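Local structure of BIFUNCTIONAL PROTEIN Proline utilization A (PutA) (Corynebacterium freiburgense, 5UX5) at residues L131-K136 with T400-A405; E159-D164 with A190-A195; E176-P181 with R218-R223. The protein catalyses both oxidation steps from proline to glutamate, joining an FAD-dependent proline dehydrogenase and an NAD-dependent aldehyde dehydrogenase in one chain. All blocks are in the same frame, centred on the assembly; numbering follows the deposited sequence.

Contact 1. Residues L131-K136 with T400-A405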
ATOM      1  N   LEU A 131      15.172 -30.155   7.686  1.00 55.76           N
ATOM      2  CA  LEU A 131      16.397 -30.909   7.437  1.00 53.25           C
ATOM      3  C   LEU A 131      17.268 -30.193   6.416  1.00 49.98           C
ATOM      4  O   LEU A 131      16.787 -29.370   5.629  1.00 47.35           O
ATOM      5  CB  LEU A 131      16.088 -32.328   6.938  1.00 55.06           C
ATOM      6  CG  LEU A 131      15.538 -33.319   7.959  1.00 53.91           C
ATOM      7  CD1 LEU A 131      15.298 -34.659   7.303  1.00 46.99           C
ATOM      8  CD2 LEU A 131      16.495 -33.453   9.149  1.00 57.99           C
ATOM      9  N   ASP A 132      18.561 -30.536   6.427  1.00 51.20           N
ATOM     10  CA  ASP A 132      19.517 -29.947   5.493  1.00 58.53           C
ATOM     11  C   ASP A 132      19.319 -30.558   4.109  1.00 59.01           C
ATOM     12  O   ASP A 132      19.413 -31.781   3.947  1.00 64.48           O
ATOM     13  CB  ASP A 132      20.949 -30.170   5.989  1.00 66.01           C
ATOM     14  CG  ASP A 132      21.961 -29.218   5.336  1.00 68.69           C
ATOM     15  OD1 ASP A 132      22.002 -29.152   4.084  1.00 71.24           O
ATOM     16  OD2 ASP A 132      22.695 -28.512   6.086  1.00 61.00           O
ATOM     17  N   ALA A 133      19.060 -29.702   3.111  1.00 56.32           N
ATOM     18  CA  ALA A 133      18.812 -30.170   1.749  1.00 53.01           C
ATOM     19  C   ALA A 133      19.973 -30.998   1.204  1.00 58.51           C
ATOM     20  O   ALA A 133      19.793 -31.753   0.241  1.00 58.43           O
ATOM     21  CB  ALA A 133      18.529 -28.977   0.831  1.00 39.95           C
ATOM     22  N   GLU A 134      21.148 -30.888   1.815  1.00 64.77           N
ATOM     23  CA  GLU A 134      22.346 -31.585   1.376  1.00 70.04           C
ATOM     24  C   GLU A 134      22.877 -32.588   2.397  1.00 70.46           C
ATOM     25  O   GLU A 134      23.806 -33.341   2.076  1.00 69.55           O
ATOM     26  CB  GLU A 134      23.443 -30.563   1.033  1.00 73.73           C
ATOM     27  CG  GLU A 134      23.037 -29.573  -0.045  1.00 76.90           C
ATOM     28  CD  GLU A 134      24.014 -28.429  -0.188  1.00 88.90           C
ATOM     29  OE1 GLU A 134      24.937 -28.321   0.646  1.00 91.34           O
ATOM     30  OE2 GLU A 134      23.859 -27.630  -1.138  1.00 95.79           O
ATOM     31  N   GLY A 135      22.360 -32.579   3.623  1.00 71.38           N
ATOM     32  CA  GLY A 135      22.842 -33.469   4.659  1.00 72.33           C
ATOM     33  C   GLY A 135      22.394 -34.910   4.477  1.00 67.64           C
ATOM     34  O   GLY A 135      21.515 -35.244   3.680  1.00 69.29           O
ATOM     35  N   LYS A 136      23.012 -35.786   5.273  1.00 66.00           N
ATOM     36  CA  LYS A 136      22.684 -37.207   5.228  1.00 62.47           C
ATOM     37  C   LYS A 136      21.356 -37.503   5.927  1.00 65.50           C
ATOM     38  O   LYS A 136      20.678 -38.478   5.568  1.00 57.48           O
ATOM     39  CB  LYS A 136      23.830 -38.029   5.840  1.00 55.82           C
ATOM     40  N   THR A 400       7.779 -32.854   3.713  1.00 41.91           N
ATOM     41  CA  THR A 400       9.112 -32.831   4.315  1.00 52.89           C
ATOM     42  C   THR A 400       9.823 -31.526   3.975  1.00 54.31           C
ATOM     43  O   THR A 400      10.293 -31.361   2.831  1.00 50.83           O
ATOM     44  CB  THR A 400       9.930 -34.038   3.849  1.00 55.65           C
ATOM     45  OG1 THR A 400       9.254 -35.240   4.230  1.00 58.41           O
ATOM     46  CG2 THR A 400      11.319 -34.043   4.466  1.00 49.76           C
ATOM     47  N   PRO A 401       9.957 -30.599   4.931  1.00 49.71           N
ATOM     48  CA  PRO A 401      10.631 -29.326   4.650  1.00 40.66           C
ATOM     49  C   PRO A 401      12.135 -29.484   4.741  1.00 44.02           C
ATOM     50  O   PRO A 401      12.663 -30.132   5.649  1.00 54.20           O
ATOM     51  CB  PRO A 401      10.124 -28.397   5.759  1.00 33.85           C
ATOM     52  CG  PRO A 401       9.707 -29.312   6.876  1.00 42.46           C
ATOM     53  CD  PRO A 401       9.689 -30.756   6.367  1.00 47.63           C
ATOM     54  N   VAL A 402      12.830 -28.902   3.770  1.00 40.52           N
ATOM     55  CA  VAL A 402      14.285 -28.892   3.766  1.00 45.96           C
ATOM     56  C   VAL A 402      14.774 -27.475   3.479  1.00 43.79           C
ATOM     57  O   VAL A 402      14.034 -26.611   2.994  1.00 38.63           O
ATOM     58  CB  VAL A 402      14.888 -29.910   2.764  1.00 46.22           C
ATOM     59  CG1 VAL A 402      14.391 -31.304   3.075  1.00 45.32           C
ATOM     60  CG2 VAL A 402      14.531 -29.543   1.343  1.00 41.94           C
ATOM     61  N   VAL A 403      16.046 -27.235   3.796  1.00 41.84           N
ATOM     62  CA  VAL A 403      16.580 -25.885   3.758  1.00 46.71           C
ATOM     63  C   VAL A 403      18.085 -25.905   3.500  1.00 58.83           C
ATOM     64  O   VAL A 403      18.776 -26.897   3.757  1.00 56.47           O
ATOM     65  CB  VAL A 403      16.245 -25.157   5.082  1.00 44.43           C
ATOM     66  CG1 VAL A 403      17.107 -25.686   6.232  1.00 38.40           C
ATOM     67  CG2 VAL A 403      16.362 -23.662   4.914  1.00 39.98           C
ATOM     68  N   HIS A 404      18.578 -24.804   2.940  1.00 61.11           N
ATOM     69  CA  HIS A 404      20.002 -24.523   2.912  1.00 68.93           C
ATOM     70  C   HIS A 404      20.467 -24.114   4.311  1.00 71.68           C
ATOM     71  O   HIS A 404      19.723 -23.486   5.067  1.00 76.24           O
ATOM     72  CB  HIS A 404      20.300 -23.417   1.906  1.00 78.07           C
ATOM     73  CG  HIS A 404      21.760 -23.181   1.691  1.00 85.78           C
ATOM     74  ND1 HIS A 404      22.525 -22.412   2.543  1.00 84.52           N
ATOM     75  CD2 HIS A 404      22.600 -23.631   0.730  1.00 88.61           C
ATOM     76  CE1 HIS A 404      23.772 -22.394   2.111  1.00 86.33           C
ATOM     77  NE2 HIS A 404      23.843 -23.125   1.013  1.00 90.97           N
ATOM     78  N   ALA A 405      21.710 -24.476   4.651  1.00 70.46           N
ATOM     79  CA  ALA A 405      22.182 -24.387   6.038  1.00 67.61           C
ATOM     80  C   ALA A 405      21.983 -23.002   6.649  1.00 69.27           C
ATOM     81  O   ALA A 405      21.465 -22.875   7.765  1.00 64.91           O
ATOM     82  CB  ALA A 405      23.654 -24.795   6.112  1.00 72.35           C
TER
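Leu131 and Val402 sit side by side on neighbouring parallel strands, their CA atoms 4.7 Å apart and their side chains on the same face of the sheet. The side chain of Val402 carries much of the apolar contact. Its CB lies 3.5 Å from Leu131 O. From there CG1, anti to the carbonyl carbon and beside the backbone N (chi1 -57°), turns to the CB of Leu131, 4.3 Å away. The second branch, CG2, ends 4.1 Å from the CB of Ala133. One isopropyl group thus touches two residues of 131-136, and Leu138 of helix 136-147 adds apolar contact to it.

Three backbone hydrogen bonds establish the pairing: Leu131 N to Pro401 O, Val403 N to Leu131 O at 2.9 Å, and Ala133 N to Val403 O, the last almost straight at 173°. In family terms this is the rim of the proline dehydrogenase barrel, a (beta/alpha)8 or TIM-barrel fold. Strand 396-403 is the last of its eight strands and also pairs with the first, 151-157, which places 131-132 as a short extra strand beside the closed ring.

After Asp132 the chain reverses through a type I turn ending at Gly135. Asp132 OD1 accepts the backbone N of Glu134 at 3.0 Å through its anti lone pair, an Asx turn that holds the carboxylate against its own loop. The other oxygen, OD2, approaches the methyl of Ala405 at 3.8 Å. Val403, meanwhile, packs against Phe408 and Ala411 of helix 408-421.

Contact 2. Residues E159-D164 with A190-A195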
ATOM      1  N   GLU A 159      15.342 -18.079   2.620  1.00 63.49           N
ATOM      2  CA  GLU A 159      15.284 -16.617   2.643  1.00 63.82           C
ATOM      3  C   GLU A 159      14.130 -16.106   1.785  1.00 51.06           C
ATOM      4  O   GLU A 159      13.807 -16.682   0.743  1.00 57.03           O
ATOM      5  CB  GLU A 159      16.625 -16.044   2.136  1.00 71.64           C
ATOM      6  CG  GLU A 159      17.175 -14.773   2.817  1.00 77.91           C
ATOM      7  CD  GLU A 159      18.590 -14.398   2.329  1.00 92.94           C
ATOM      8  OE1 GLU A 159      18.985 -14.764   1.193  1.00 98.43           O
ATOM      9  OE2 GLU A 159      19.325 -13.735   3.088  1.00 98.43           O
ATOM     10  N   ALA A 160      13.520 -15.003   2.213  1.00 44.29           N
ATOM     11  CA  ALA A 160      12.412 -14.430   1.457  1.00 36.03           C
ATOM     12  C   ALA A 160      12.847 -14.163   0.026  1.00 36.05           C
ATOM     13  O   ALA A 160      13.953 -13.677  -0.221  1.00 41.37           O
ATOM     14  CB  ALA A 160      11.930 -13.127   2.092  1.00 29.12           C
ATOM     15  N   VAL A 161      11.986 -14.516  -0.923  1.00 32.64           N
ATOM     16  CA  VAL A 161      12.316 -14.396  -2.342  1.00 29.82           C
ATOM     17  C   VAL A 161      11.889 -12.998  -2.786  1.00 32.69           C
ATOM     18  O   VAL A 161      10.804 -12.792  -3.334  1.00 42.40           O
ATOM     19  CB  VAL A 161      11.684 -15.499  -3.183  1.00 35.73           C
ATOM     20  CG1 VAL A 161      12.183 -15.405  -4.617  1.00 40.50           C
ATOM     21  CG2 VAL A 161      12.001 -16.855  -2.598  1.00 30.21           C
ATOM     22  N   LEU A 162      12.785 -12.028  -2.569  1.00 33.61           N
ATOM     23  CA  LEU A 162      12.590 -10.642  -2.965  1.00 32.43           C
ATOM     24  C   LEU A 162      13.294 -10.268  -4.263  1.00 35.46           C
ATOM     25  O   LEU A 162      12.930  -9.257  -4.869  1.00 34.83           O
ATOM     26  CB  LEU A 162      13.053  -9.714  -1.838  1.00 29.43           C
ATOM     27  CG  LEU A 162      12.286 -10.057  -0.550  1.00 37.64           C
ATOM     28  CD1 LEU A 162      12.717  -9.250   0.663  1.00 40.41           C
ATOM     29  CD2 LEU A 162      10.806  -9.902  -0.764  1.00 34.90           C
ATOM     30  N   GLY A 163      14.271 -11.065  -4.725  1.00 41.01           N
ATOM     31  CA  GLY A 163      14.995 -10.742  -5.939  1.00 43.43           C
ATOM     32  C   GLY A 163      15.265 -11.963  -6.799  1.00 39.43           C
ATOM     33  O   GLY A 163      15.015 -13.097  -6.397  1.00 37.65           O
ATOM     34  N   ASP A 164      15.788 -11.715  -8.000  1.00 42.88           N
ATOM     35  CA  ASP A 164      16.087 -12.833  -8.895  1.00 39.83           C
ATOM     36  C   ASP A 164      17.213 -13.713  -8.366  1.00 39.22           C
ATOM     37  O   ASP A 164      17.297 -14.886  -8.737  1.00 42.28           O
ATOM     38  CB  ASP A 164      16.445 -12.341 -10.296  1.00 42.20           C
ATOM     39  CG  ASP A 164      15.226 -11.888 -11.097  1.00 56.30           C
ATOM     40  OD1 ASP A 164      14.099 -12.451 -10.921  1.00 53.22           O
ATOM     41  OD2 ASP A 164      15.424 -10.953 -11.914  1.00 62.41           O
ATOM     42  N   ALA A 190       5.429 -20.673  -7.712  1.00 28.56           N
ATOM     43  CA  ALA A 190       5.745 -19.685  -8.732  1.00 28.77           C
ATOM     44  C   ALA A 190       6.499 -18.508  -8.149  1.00 38.92           C
ATOM     45  O   ALA A 190       7.477 -18.028  -8.742  1.00 42.29           O
ATOM     46  CB  ALA A 190       4.463 -19.184  -9.398  1.00 28.36           C
ATOM     47  N   THR A 191       6.073 -18.025  -6.982  1.00 34.10           N
ATOM     48  CA  THR A 191       6.763 -16.867  -6.438  1.00 30.17           C
ATOM     49  C   THR A 191       8.133 -17.207  -5.887  1.00 34.53           C
ATOM     50  O   THR A 191       8.891 -16.289  -5.573  1.00 49.24           O
ATOM     51  CB  THR A 191       5.949 -16.231  -5.339  1.00 26.85           C
ATOM     52  OG1 THR A 191       5.940 -17.107  -4.212  1.00 38.81           O
ATOM     53  CG2 THR A 191       4.577 -16.068  -5.811  1.00 27.12           C
ATOM     54  N   SER A 192       8.482 -18.483  -5.770  1.00 36.32           N
ATOM     55  CA  SER A 192       9.868 -18.823  -5.497  1.00 33.82           C
ATOM     56  C   SER A 192      10.700 -18.892  -6.767  1.00 38.29           C
ATOM     57  O   SER A 192      11.930 -18.813  -6.689  1.00 49.20           O
ATOM     58  CB  SER A 192       9.958 -20.170  -4.785  1.00 34.69           C
ATOM     59  OG  SER A 192       9.212 -20.187  -3.586  1.00 29.39           O
ATOM     60  N   VAL A 193      10.056 -19.020  -7.931  1.00 32.45           N
ATOM     61  CA  VAL A 193      10.777 -19.140  -9.193  1.00 31.63           C
ATOM     62  C   VAL A 193      10.965 -17.776  -9.858  1.00 34.74           C
ATOM     63  O   VAL A 193      11.982 -17.543 -10.523  1.00 43.42           O
ATOM     64  CB  VAL A 193      10.056 -20.144 -10.105  1.00 31.80           C
ATOM     65  CG1 VAL A 193      10.645 -20.152 -11.485  1.00 32.83           C
ATOM     66  CG2 VAL A 193      10.142 -21.531  -9.505  1.00 31.99           C
ATOM     67  N   VAL A 194      10.010 -16.874  -9.680  1.00 30.78           N
ATOM     68  CA  VAL A 194      10.098 -15.495 -10.140  1.00 36.89           C
ATOM     69  C   VAL A 194       9.881 -14.585  -8.926  1.00 37.83           C
ATOM     70  O   VAL A 194       8.813 -14.612  -8.303  1.00 35.76           O
ATOM     71  CB  VAL A 194       9.064 -15.199 -11.238  1.00 35.23           C
ATOM     72  CG1 VAL A 194       9.047 -13.716 -11.573  1.00 34.50           C
ATOM     73  CG2 VAL A 194       9.368 -16.001 -12.467  1.00 45.17           C
ATOM     74  N   ALA A 195      10.887 -13.796  -8.573  1.00 40.34           N
ATOM     75  CA  ALA A 195      10.642 -12.861  -7.493  1.00 37.98           C
ATOM     76  C   ALA A 195       9.896 -11.653  -8.027  1.00 38.78           C
ATOM     77  O   ALA A 195       9.965 -11.342  -9.217  1.00 37.72           O
ATOM     78  CB  ALA A 195      11.937 -12.416  -6.835  1.00 43.86           C
TER
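The methyl of Ala195 rests over the faces of two successive peptide groups in 159-164. It stands above the plane of the Gly163-Asp164 peptide, over the C=O bond and nearer the oxygen than the carbon, with Gly163 C 3.4 Å from Ala195 CB. It is also above the Leu162-Gly163 peptide, with Leu162 C 3.6 Å from Ala195 CB. The third flat group, the Asp164 carboxylate, brings OD1 to within 4.2 Å of Ala195 N, without a hydrogen bond. Its oxygens are taken instead by two arginines, OD1 in a salt bridge with Arg212 and OD2 in one with Arg752, which probably stabilise the charged form.

Val161 supplies the other apolar surface. CG1 is anti to the backbone N (chi1 -174°), a rotation that sets it 3.7 Å from Ala195 CB and 3.5 Å from Thr191 O. CG2 points to the backbone of Ser192, 4.1 Å from its CA. Val161 is the centre of an inverse gamma turn, whose bond from Leu162 N to Ala160 O is weak. No hydrogen bond links the two segments directly, and the contact is one of packing.

Gly163 is the N-cap of helix 164-178. On the other segment, Ala190 O accepts from both Val193 N and Val194 N, i+3 and i+4 bonds that make one short turn of helix.

The two segments follow barrel strands 151-157 and 185-189, so they belong to adjacent beta-alpha connections, the second partly helical, at the C-terminal end of the barrel, the end that carries the flavin in this family; the Ser192 side chain is about 11 Å from the FAD. Arg212 of helix 202-221 joins them by also binding Val193 O. On the far side Leu162 packs on Val710 of helix 706-718 and Ala747 of helix 740-750, both in the aldehyde dehydrogenase part of the chain.

Contact 3. Residues E176-P181 with R218-R223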
ATOM      1  N   GLU A 176      18.551 -29.599  -7.873  1.00 48.19           N
ATOM      2  CA  GLU A 176      19.543 -30.538  -7.345  1.00 54.97           C
ATOM      3  C   GLU A 176      18.887 -31.698  -6.600  1.00 54.43           C
ATOM      4  O   GLU A 176      19.337 -32.843  -6.718  1.00 59.96           O
ATOM      5  CB  GLU A 176      20.538 -29.812  -6.440  1.00 55.01           C
ATOM      6  CG  GLU A 176      21.474 -28.857  -7.182  1.00 66.94           C
ATOM      7  CD  GLU A 176      22.262 -29.517  -8.318  1.00 73.63           C
ATOM      8  OE1 GLU A 176      22.672 -30.700  -8.185  1.00 69.66           O
ATOM      9  OE2 GLU A 176      22.470 -28.827  -9.347  1.00 78.19           O
ATOM     10  N   LEU A 177      17.813 -31.429  -5.842  1.00 50.59           N
ATOM     11  CA  LEU A 177      17.115 -32.497  -5.125  1.00 43.68           C
ATOM     12  C   LEU A 177      16.441 -33.472  -6.088  1.00 53.31           C
ATOM     13  O   LEU A 177      16.400 -34.683  -5.826  1.00 57.49           O
ATOM     14  CB  LEU A 177      16.085 -31.897  -4.179  1.00 38.88           C
ATOM     15  CG  LEU A 177      16.548 -31.070  -2.984  1.00 41.05           C
ATOM     16  CD1 LEU A 177      15.448 -30.076  -2.700  1.00 38.19           C
ATOM     17  CD2 LEU A 177      16.806 -31.918  -1.773  1.00 42.54           C
ATOM     18  N   LEU A 178      15.904 -32.966  -7.206  1.00 55.40           N
ATOM     19  CA  LEU A 178      15.318 -33.831  -8.228  1.00 53.68           C
ATOM     20  C   LEU A 178      16.376 -34.669  -8.958  1.00 51.03           C
ATOM     21  O   LEU A 178      16.025 -35.648  -9.623  1.00 52.12           O
ATOM     22  CB  LEU A 178      14.515 -32.983  -9.214  1.00 52.22           C
ATOM     23  CG  LEU A 178      13.294 -33.624  -9.862  1.00 45.18           C
ATOM     24  CD1 LEU A 178      12.401 -34.199  -8.789  1.00 37.93           C
ATOM     25  CD2 LEU A 178      12.553 -32.577 -10.658  1.00 40.80           C
ATOM     26  N   LYS A 179      17.660 -34.310  -8.842  1.00 42.23           N
ATOM     27  CA  LYS A 179      18.753 -35.187  -9.241  1.00 43.76           C
ATOM     28  C   LYS A 179      19.041 -36.273  -8.221  1.00 49.13           C
ATOM     29  O   LYS A 179      19.815 -37.184  -8.525  1.00 52.10           O
ATOM     30  CB  LYS A 179      20.053 -34.403  -9.455  1.00 44.78           C
ATOM     31  CG  LYS A 179      20.107 -33.510 -10.676  1.00 44.87           C
ATOM     32  CD  LYS A 179      21.283 -32.544 -10.579  1.00 48.45           C
ATOM     33  CE  LYS A 179      21.731 -32.032 -11.939  1.00 49.63           C
ATOM     34  NZ  LYS A 179      22.734 -30.955 -11.771  1.00 51.53           N
ATOM     35  N   ASN A 180      18.488 -36.189  -7.017  1.00 49.78           N
ATOM     36  CA  ASN A 180      18.718 -37.231  -6.017  1.00 51.62           C
ATOM     37  C   ASN A 180      17.762 -38.394  -6.265  1.00 50.99           C
ATOM     38  O   ASN A 180      16.539 -38.195  -6.244  1.00 46.27           O
ATOM     39  CB  ASN A 180      18.537 -36.663  -4.611  1.00 49.00           C
ATOM     40  CG  ASN A 180      18.844 -37.669  -3.513  1.00 52.06           C
ATOM     41  OD1 ASN A 180      18.945 -38.868  -3.745  1.00 52.40           O
ATOM     42  ND2 ASN A 180      19.005 -37.169  -2.305  1.00 43.97           N
ATOM     43  N   PRO A 181      18.262 -39.604  -6.521  1.00 51.33           N
ATOM     44  CA  PRO A 181      17.357 -40.712  -6.886  1.00 53.47           C
ATOM     45  C   PRO A 181      16.428 -41.156  -5.771  1.00 50.46           C
ATOM     46  O   PRO A 181      15.390 -41.743  -6.070  1.00 59.37           O
ATOM     47  CB  PRO A 181      18.318 -41.835  -7.269  1.00 46.14           C
ATOM     48  CG  PRO A 181      19.547 -41.525  -6.472  1.00 47.02           C
ATOM     49  CD  PRO A 181      19.660 -40.036  -6.455  1.00 46.35           C
ATOM     50  N   ARG A 218      12.414 -31.172 -17.136  1.00 43.35           N
ATOM     51  CA  ARG A 218      13.249 -32.093 -17.889  1.00 45.66           C
ATOM     52  C   ARG A 218      13.939 -33.066 -16.959  1.00 49.23           C
ATOM     53  O   ARG A 218      14.140 -34.240 -17.315  1.00 44.47           O
ATOM     54  CB  ARG A 218      14.283 -31.313 -18.682  1.00 43.27           C
ATOM     55  CG  ARG A 218      13.706 -30.699 -19.885  1.00 43.55           C
ATOM     56  CD  ARG A 218      14.677 -29.830 -20.545  1.00 44.53           C
ATOM     57  NE  ARG A 218      13.959 -28.971 -21.457  1.00 44.49           N
ATOM     58  CZ  ARG A 218      14.377 -27.765 -21.785  1.00 51.18           C
ATOM     59  NH1 ARG A 218      15.514 -27.325 -21.264  1.00 55.97           N
ATOM     60  NH2 ARG A 218      13.664 -27.006 -22.615  1.00 50.11           N
ATOM     61  N   LEU A 219      14.382 -32.574 -15.790  1.00 47.87           N
ATOM     62  CA  LEU A 219      15.038 -33.459 -14.834  1.00 49.82           C
ATOM     63  C   LEU A 219      14.123 -34.583 -14.383  1.00 48.90           C
ATOM     64  O   LEU A 219      14.596 -35.701 -14.139  1.00 50.07           O
ATOM     65  CB  LEU A 219      15.530 -32.689 -13.619  1.00 46.30           C
ATOM     66  CG  LEU A 219      16.723 -31.755 -13.787  1.00 50.97           C
ATOM     67  CD1 LEU A 219      17.094 -31.296 -12.406  1.00 54.37           C
ATOM     68  CD2 LEU A 219      17.914 -32.415 -14.458  1.00 44.02           C
ATOM     69  N   ALA A 220      12.812 -34.328 -14.337  1.00 40.58           N
ATOM     70  CA  ALA A 220      11.848 -35.372 -14.011  1.00 41.48           C
ATOM     71  C   ALA A 220      11.593 -36.321 -15.177  1.00 48.06           C
ATOM     72  O   ALA A 220      11.092 -37.425 -14.954  1.00 52.71           O
ATOM     73  CB  ALA A 220      10.525 -34.752 -13.563  1.00 38.88           C
ATOM     74  N   LEU A 221      11.894 -35.905 -16.412  1.00 44.49           N
ATOM     75  CA  LEU A 221      11.809 -36.795 -17.565  1.00 48.04           C
ATOM     76  C   LEU A 221      13.046 -37.674 -17.729  1.00 47.34           C
ATOM     77  O   LEU A 221      12.972 -38.681 -18.435  1.00 52.22           O
ATOM     78  CB  LEU A 221      11.618 -35.997 -18.858  1.00 48.82           C
ATOM     79  CG  LEU A 221      10.388 -35.143 -19.138  1.00 52.00           C
ATOM     80  CD1 LEU A 221      10.568 -34.392 -20.454  1.00 43.29           C
ATOM     81  CD2 LEU A 221       9.129 -35.997 -19.176  1.00 51.09           C
ATOM     82  N   GLN A 222      14.192 -37.285 -17.158  1.00 49.26           N
ATOM     83  CA  GLN A 222      15.414 -38.069 -17.324  1.00 57.74           C
ATOM     84  C   GLN A 222      15.466 -39.279 -16.400  1.00 59.21           C
ATOM     85  O   GLN A 222      16.347 -40.128 -16.569  1.00 67.17           O
ATOM     86  CB  GLN A 222      16.643 -37.154 -17.150  1.00 63.53           C
ATOM     87  CG  GLN A 222      17.822 -37.644 -16.288  1.00 69.73           C
ATOM     88  CD  GLN A 222      18.771 -36.495 -15.887  1.00 81.02           C
ATOM     89  OE1 GLN A 222      19.062 -35.595 -16.689  1.00 78.51           O
ATOM     90  NE2 GLN A 222      19.236 -36.517 -14.635  1.00 81.97           N
ATOM     91  N   ARG A 223      14.530 -39.408 -15.461  1.00 56.76           N
ATOM     92  CA  ARG A 223      14.463 -40.582 -14.604  1.00 58.12           C
ATOM     93  C   ARG A 223      13.192 -41.369 -14.877  1.00 50.36           C
ATOM     94  O   ARG A 223      12.139 -40.790 -15.153  1.00 44.46           O
ATOM     95  CB  ARG A 223      14.516 -40.209 -13.117  1.00 57.33           C
ATOM     96  CG  ARG A 223      15.808 -39.593 -12.693  1.00 48.21           C
ATOM     97  CD  ARG A 223      15.660 -38.887 -11.388  1.00 50.45           C
ATOM     98  NE  ARG A 223      15.030 -39.709 -10.358  1.00 49.61           N
ATOM     99  CZ  ARG A 223      14.596 -39.203  -9.206  1.00 44.48           C
ATOM    100  NH1 ARG A 223      14.734 -37.910  -8.973  1.00 44.73           N
ATOM    101  NH2 ARG A 223      14.031 -39.969  -8.289  1.00 42.59           N
TER
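Arg223 lays its guanidinium against the backbone of 178-181, turned so that one face and one edge are used differently. CA of Pro181 lies 3.7 Å above that face, offset toward the rim. Leu178 O instead meets the edge, only 11° out of the guanidinium plane, and accepts NH1 at 2.7 Å. Seen from the carbonyl, the donor stands well above its plane, and the N-H...O angle of 135° shows a bent bond. A turn at chi3 (50°) bends the arginine chain, bringing its head round to this carbonyl. NH2 has a further partner in Val183 O, so backbone oxygens before and after Pro181 in the chain, Leu178 O and Val183 O, help to fix the group's rotation.

These are the C-terminal parts of helices 164-178 and 202-221, the long helices that follow the first two strands of the proline dehydrogenase (beta/alpha)8 barrel, 151-157 and 185-189, packed next to each other outside the ring. The positive charge near the end of helix 164-178 would probably interact favourably with its dipole.

Between the helices, Leu178 points its CD2 branch into the notch of Leu219 and Ala220, at 4.2 Å from Ala220 CB. Ile229 of strand 228-232 touches both Leu178 and Ala220 from the barrel side. Farther out the side chains of Lys179 and Leu219 cross obliquely, with Lys179 CG 4.1 Å from Leu219 CD1. Beyond that crossing the lysine extends to a salt bridge with Glu176, NZ to OE2 at 3.2 Å.

How the contacts relate
From the N terminus, the chain first passes 131-136, whose partner 400-405 arrives only at the end of the eighth barrel strand; contact 1 therefore closes a long loop that encloses the other two. Next comes 159-164, then 176-181 at the far end of the same helix, then 190-195 and 218-223. Contacts 2 and 3 therefore cross, joining two successive beta-alpha units near opposite ends of helix 164-178, with their centres about 22 Å apart. Contact 3 also reaches contact 1 by packing, Leu177 CD2 lying 3.6 Å from Ala133 O, whereas contact 2 touches neither and borders the aldehyde dehydrogenase part.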